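Local coordinates for Alr2269 protein (PDB 3MC9), which probably takes part, as an Omp85-family protein with periplasmic POTRA domains, in the biogenesis of outer-membrane beta-barrel proteins, at residues Pro154-Phe166 and Gly182-Tyr195. Residues are numbered along the deposited sequence; the frame is centred on the assembly and turned at random.
Sequences PSVLPQATADEIF and GIKELTKRYQDQGY
Val156 and Leu157 each cover one face of a tyrosine ring. Val156 CG2 sits over the centre of the Tyr195 ring, 3.7 Å from its centroid, a CH-pi contact. Leu157 CD1 lies over the Tyr190 ring, 3.6 Å from the centroid and offset toward the rim. Val156 CG2 also meets the edge of the Tyr190 ring, near its plane. The Phe166 ring carries Ile165 CG2 of its own segment over one face. It approaches the helix backbone obliquely, with CZ 3.4 Å from Gly182 C. The Arg189 guanidinium is met obliquely by Leu157 CD2 and Pro158 CD.

Leu157 CG, anti to its carbonyl carbon (chi1 -71°), is carried to 3.6 Å from Tyr190 CE1. Its CD1 also reaches Leu186 CD2 at 3.7 Å. Ile165 CG2 lies 3.5 Å from Gly182 O, and Ile165 CD1 touches Leu186.

The contact joins the loop at 155-158 and helix 161-166 to helix 176-192 of a POTRA domain. Strands 142-146 and 211-217 supply further partners for Phe166 and Tyr190. A Schellman motif with Gly194 ends the long helix. Glu218 OE2 hydrogen-bonds with both Ser155 OG and Tyr190 OH, linking loop to tyrosine. Between the segments themselves, cohesion rests mainly on apolar and CH-pi contacts, and Thr161 OG1 is buried without a partner.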
loop_
_atom_site.group_PDB
_atom_site.type_symbol
_atom_site.label_atom_id
_atom_site.label_comp_id
_atom_site.label_asym_id
_atom_site.label_seq_id
_atom_site.Cartn_x
_atom_site.Cartn_y
_atom_site.Cartn_z
ATOM N N PRO A 154 -24.440 -8.866 10.362
ATOM C CA PRO A 154 -24.471 -7.514 9.790
ATOM C C PRO A 154 -23.808 -6.454 10.693
ATOM O O PRO A 154 -23.812 -6.586 11.928
ATOM C CB PRO A 154 -25.967 -7.230 9.601
ATOM C CG PRO A 154 -26.686 -8.195 10.470
ATOM C CD PRO A 154 -25.757 -9.314 10.845
ATOM N N SER A 155 -23.239 -5.424 10.066
ATOM C CA SER A 155 -22.517 -4.369 10.790
ATOM C C SER A 155 -23.444 -3.617 11.735
ATOM O O SER A 155 -24.584 -3.341 11.396
ATOM C CB SER A 155 -21.882 -3.367 9.825
ATOM O OG SER A 155 -21.308 -2.272 10.538
ATOM N N VAL A 156 -22.948 -3.272 12.913
ATOM C CA VAL A 156 -23.718 -2.445 13.823
ATOM C C VAL A 156 -23.731 -0.963 13.424
ATOM O O VAL A 156 -24.429 -0.190 14.048
ATOM C CB VAL A 156 -23.232 -2.565 15.281
ATOM C CG1 VAL A 156 -23.191 -4.046 15.716
ATOM C CG2 VAL A 156 -21.884 -1.876 15.461
ATOM N N LEU A 157 -22.963 -0.554 12.415
ATOM C CA LEU A 157 -22.970 0.855 12.001
ATOM C C LEU A 157 -23.896 1.077 10.808
ATOM O O LEU A 157 -24.152 0.151 10.028
ATOM C CB LEU A 157 -21.561 1.355 11.681
ATOM C CG LEU A 157 -20.616 1.547 12.868
ATOM C CD1 LEU A 157 -19.254 2.031 12.380
ATOM C CD2 LEU A 157 -21.213 2.501 13.925
ATOM N N PRO A 158 -24.393 2.312 10.655
ATOM C CA PRO A 158 -25.255 2.568 9.502
ATOM C C PRO A 158 -24.616 2.066 8.206
ATOM O O PRO A 158 -23.382 2.043 8.075
ATOM C CB PRO A 158 -25.411 4.094 9.499
ATOM C CG PRO A 158 -25.127 4.541 10.887
ATOM C CD PRO A 158 -24.185 3.516 11.488
ATOM N N GLN A 159 -25.459 1.662 7.263
ATOM C CA GLN A 159 -25.014 1.083 5.996
ATOM C C GLN A 159 -24.102 2.030 5.242
ATOM O O GLN A 159 -23.192 1.606 4.531
ATOM C CB GLN A 159 -26.227 0.733 5.112
ATOM C CG GLN A 159 -25.866 0.006 3.796
ATOM C CD GLN A 159 -25.908 0.911 2.579
ATOM O OE1 GLN A 159 -26.963 1.117 1.994
ATOM N NE2 GLN A 159 -24.757 1.437 2.182
ATOM N N ALA A 160 -24.344 3.321 5.403
ATOM C CA ALA A 160 -23.672 4.315 4.586
ATOM C C ALA A 160 -22.426 4.889 5.250
ATOM O O ALA A 160 -21.824 5.787 4.703
ATOM C CB ALA A 160 -24.670 5.442 4.228
ATOM N N THR A 161 -22.025 4.387 6.418
ATOM C CA THR A 161 -20.874 5.000 7.120
ATOM C C THR A 161 -19.529 4.813 6.405
ATOM O O THR A 161 -18.712 5.723 6.419
ATOM C CB THR A 161 -20.817 4.711 8.674
ATOM O OG1 THR A 161 -19.460 4.460 9.100
ATOM C CG2 THR A 161 -21.726 3.581 9.083
ATOM N N ALA A 162 -19.318 3.686 5.730
ATOM C CA ALA A 162 -18.097 3.511 4.921
ATOM C C ALA A 162 -17.997 4.610 3.836
ATOM O O ALA A 162 -16.968 5.264 3.702
ATOM C CB ALA A 162 -18.051 2.117 4.295
ATOM N N ASP A 163 -19.076 4.824 3.088
ATOM C CA ASP A 163 -19.119 5.901 2.078
ATOM C C ASP A 163 -18.889 7.286 2.676
ATOM O O ASP A 163 -18.129 8.058 2.135
ATOM C CB ASP A 163 -20.451 5.895 1.304
ATOM C CG ASP A 163 -20.634 4.637 0.454
ATOM O OD1 ASP A 163 -19.622 4.043 -0.006
ATOM O OD2 ASP A 163 -21.807 4.247 0.238
ATOM N N GLU A 164 -19.514 7.590 3.809
ATOM C CA GLU A 164 -19.352 8.920 4.427
ATOM C C GLU A 164 -17.885 9.206 4.742
ATOM O O GLU A 164 -17.402 10.306 4.530
ATOM C CB GLU A 164 -20.193 9.087 5.713
ATOM C CG GLU A 164 -21.575 8.457 5.656
ATOM C CD GLU A 164 -22.509 8.858 6.814
ATOM O OE1 GLU A 164 -22.019 9.213 7.918
ATOM O OE2 GLU A 164 -23.744 8.787 6.613
ATOM N N ILE A 165 -17.171 8.202 5.233
ATOM C CA ILE A 165 -15.772 8.398 5.623
ATOM C C ILE A 165 -14.820 8.372 4.435
ATOM O O ILE A 165 -13.911 9.160 4.372
ATOM C CB ILE A 165 -15.309 7.338 6.650
ATOM C CG1 ILE A 165 -16.167 7.428 7.920
ATOM C CG2 ILE A 165 -13.837 7.538 7.000
ATOM C CD1 ILE A 165 -16.035 6.236 8.806
ATOM N N PHE A 166 -15.038 7.457 3.503
ATOM C CA PHE A 166 -14.068 7.172 2.449
ATOM C C PHE A 166 -14.416 7.823 1.087
ATOM O O PHE A 166 -13.578 7.873 0.188
ATOM C CB PHE A 166 -13.916 5.645 2.314
ATOM C CG PHE A 166 -13.268 4.994 3.513
ATOM C CD1 PHE A 166 -11.882 5.068 3.692
ATOM C CD2 PHE A 166 -14.022 4.312 4.463
ATOM C CE1 PHE A 166 -11.268 4.476 4.807
ATOM C CE2 PHE A 166 -13.410 3.708 5.596
ATOM C CZ PHE A 166 -12.034 3.798 5.760
ATOM N N GLY A 182 -8.698 7.077 7.178
ATOM C CA GLY A 182 -10.119 6.765 7.201
ATOM C C GLY A 182 -10.486 5.639 8.164
ATOM O O GLY A 182 -11.542 5.690 8.814
ATOM N N ILE A 183 -9.608 4.640 8.265
ATOM C CA ILE A 183 -9.801 3.512 9.173
ATOM C C ILE A 183 -9.799 3.985 10.620
ATOM O O ILE A 183 -10.592 3.551 11.441
ATOM C CB ILE A 183 -8.739 2.401 8.950
ATOM C CG1 ILE A 183 -9.025 1.681 7.617
ATOM C CG2 ILE A 183 -8.774 1.399 10.131
ATOM C CD1 ILE A 183 -7.882 0.777 7.069
ATOM N N LYS A 184 -8.904 4.905 10.923
ATOM C CA LYS A 184 -8.848 5.519 12.243
ATOM C C LYS A 184 -10.144 6.267 12.558
ATOM O O LYS A 184 -10.649 6.230 13.678
ATOM C CB LYS A 184 -7.674 6.494 12.319
ATOM C CG LYS A 184 -6.308 5.794 12.353
ATOM C CD LYS A 184 -5.269 6.579 13.156
ATOM C CE LYS A 184 -4.150 5.669 13.675
ATOM N NZ LYS A 184 -4.400 5.154 15.072
ATOM N N GLU A 185 -10.662 6.979 11.568
ATOM C CA GLU A 185 -11.940 7.665 11.737
ATOM C C GLU A 185 -13.098 6.648 11.949
ATOM O O GLU A 185 -13.936 6.854 12.810
ATOM C CB GLU A 185 -12.154 8.614 10.559
ATOM C CG GLU A 185 -13.379 9.511 10.663
ATOM C CD GLU A 185 -13.452 10.551 9.550
ATOM O OE1 GLU A 185 -12.446 10.770 8.842
ATOM O OE2 GLU A 185 -14.526 11.166 9.395
ATOM N N LEU A 186 -13.100 5.532 11.210
ATOM C CA LEU A 186 -14.071 4.426 11.421
ATOM C C LEU A 186 -14.031 3.895 12.860
ATOM O O LEU A 186 -15.060 3.743 13.523
ATOM C CB LEU A 186 -13.725 3.237 10.512
ATOM C CG LEU A 186 -14.797 2.407 9.801
ATOM C CD1 LEU A 186 -14.273 0.955 9.535
ATOM C CD2 LEU A 186 -16.161 2.415 10.478
ATOM N N THR A 187 -12.814 3.603 13.313
ATOM C CA THR A 187 -12.555 3.139 14.666
ATOM C C THR A 187 -13.144 4.063 15.716
ATOM O O THR A 187 -13.798 3.607 16.650
ATOM C CB THR A 187 -11.031 3.030 14.889
ATOM O OG1 THR A 187 -10.508 2.074 13.975
ATOM C CG2 THR A 187 -10.696 2.611 16.292
ATOM N N LYS A 188 -12.896 5.361 15.553
ATOM C CA LYS A 188 -13.503 6.376 16.424
ATOM C C LYS A 188 -15.042 6.391 16.336
ATOM O O LYS A 188 -15.710 6.582 17.345
ATOM C CB LYS A 188 -12.930 7.753 16.099
ATOM C CG LYS A 188 -13.478 8.895 16.936
ATOM C CD LYS A 188 -13.342 8.636 18.426
ATOM C CE LYS A 188 -13.500 9.947 19.221
ATOM N NZ LYS A 188 -14.842 10.564 19.001
ATOM N N ARG A 189 -15.604 6.157 15.150
ATOM C CA ARG A 189 -17.060 6.028 15.049
ATOM C C ARG A 189 -17.609 4.821 15.822
ATOM O O ARG A 189 -18.652 4.922 16.456
ATOM C CB ARG A 189 -17.534 5.968 13.602
ATOM C CG ARG A 189 -17.446 7.301 12.866
ATOM C CD ARG A 189 -18.623 8.217 13.130
ATOM N NE ARG A 189 -19.882 7.569 12.757
ATOM C CZ ARG A 189 -20.808 7.121 13.608
ATOM N NH1 ARG A 189 -20.643 7.263 14.921
ATOM N NH2 ARG A 189 -21.918 6.532 13.144
ATOM N N TYR A 190 -16.939 3.671 15.750
ATOM C CA TYR A 190 -17.352 2.540 16.584
ATOM C C TYR A 190 -17.361 2.947 18.026
ATOM O O TYR A 190 -18.308 2.686 18.743
ATOM C CB TYR A 190 -16.408 1.342 16.433
ATOM C CG TYR A 190 -16.689 0.561 15.201
ATOM C CD1 TYR A 190 -17.852 -0.172 15.095
ATOM C CD2 TYR A 190 -15.834 0.589 14.134
ATOM C CE1 TYR A 190 -18.147 -0.885 13.977
ATOM C CE2 TYR A 190 -16.115 -0.127 13.001
ATOM C CZ TYR A 190 -17.279 -0.852 12.933
ATOM O OH TYR A 190 -17.571 -1.571 11.810
ATOM N N GLN A 191 -16.289 3.592 18.447
ATOM C CA GLN A 191 -16.167 4.001 19.817
ATOM C C GLN A 191 -17.313 4.930 20.251
ATOM O O GLN A 191 -17.931 4.727 21.305
ATOM C CB GLN A 191 -14.817 4.667 20.041
ATOM C CG GLN A 191 -14.597 5.133 21.480
ATOM C CD GLN A 191 -13.253 5.791 21.655
ATOM O OE1 GLN A 191 -12.212 5.152 21.517
ATOM N NE2 GLN A 191 -13.267 7.071 21.944
ATOM N N ASP A 192 -17.598 5.936 19.426
ATOM C CA ASP A 192 -18.706 6.864 19.677
ATOM C C ASP A 192 -20.023 6.146 19.908
ATOM O O ASP A 192 -20.815 6.572 20.719
ATOM C CB ASP A 192 -18.890 7.794 18.495
ATOM C CG ASP A 192 -17.788 8.820 18.386
ATOM O OD1 ASP A 192 -17.105 9.097 19.395
ATOM O OD2 ASP A 192 -17.606 9.349 17.287
ATOM N N GLN A 193 -20.248 5.048 19.188
ATOM C CA GLN A 193 -21.497 4.297 19.323
ATOM C C GLN A 193 -21.483 3.239 20.408
ATOM O O GLN A 193 -22.429 2.445 20.488
ATOM C CB GLN A 193 -21.868 3.631 17.999
ATOM C CG GLN A 193 -22.084 4.593 16.875
ATOM C CD GLN A 193 -22.998 5.745 17.263
ATOM O OE1 GLN A 193 -24.122 5.541 17.758
ATOM N NE2 GLN A 193 -22.509 6.956 17.070
ATOM N N GLY A 194 -20.439 3.218 21.238
ATOM C CA GLY A 194 -20.358 2.267 22.377
ATOM C C GLY A 194 -19.500 1.026 22.142
ATOM O O GLY A 194 -19.322 0.228 23.054
ATOM N N TYR A 195 -18.964 0.873 20.931
ATOM C CA TYR A 195 -18.124 -0.285 20.546
ATOM C C TYR A 195 -16.656 0.120 20.634
ATOM O O TYR A 195 -16.009 0.427 19.633
ATOM C CB TYR A 195 -18.498 -0.760 19.143
ATOM C CG TYR A 195 -19.930 -1.259 19.109
ATOM C CD1 TYR A 195 -20.992 -0.367 18.971
ATOM C CD2 TYR A 195 -20.230 -2.618 19.259
ATOM C CE1 TYR A 195 -22.328 -0.818 18.983
ATOM C CE2 TYR A 195 -21.549 -3.075 19.270
ATOM C CZ TYR A 195 -22.598 -2.168 19.138
ATOM O OH TYR A 195 -23.922 -2.601 19.123
#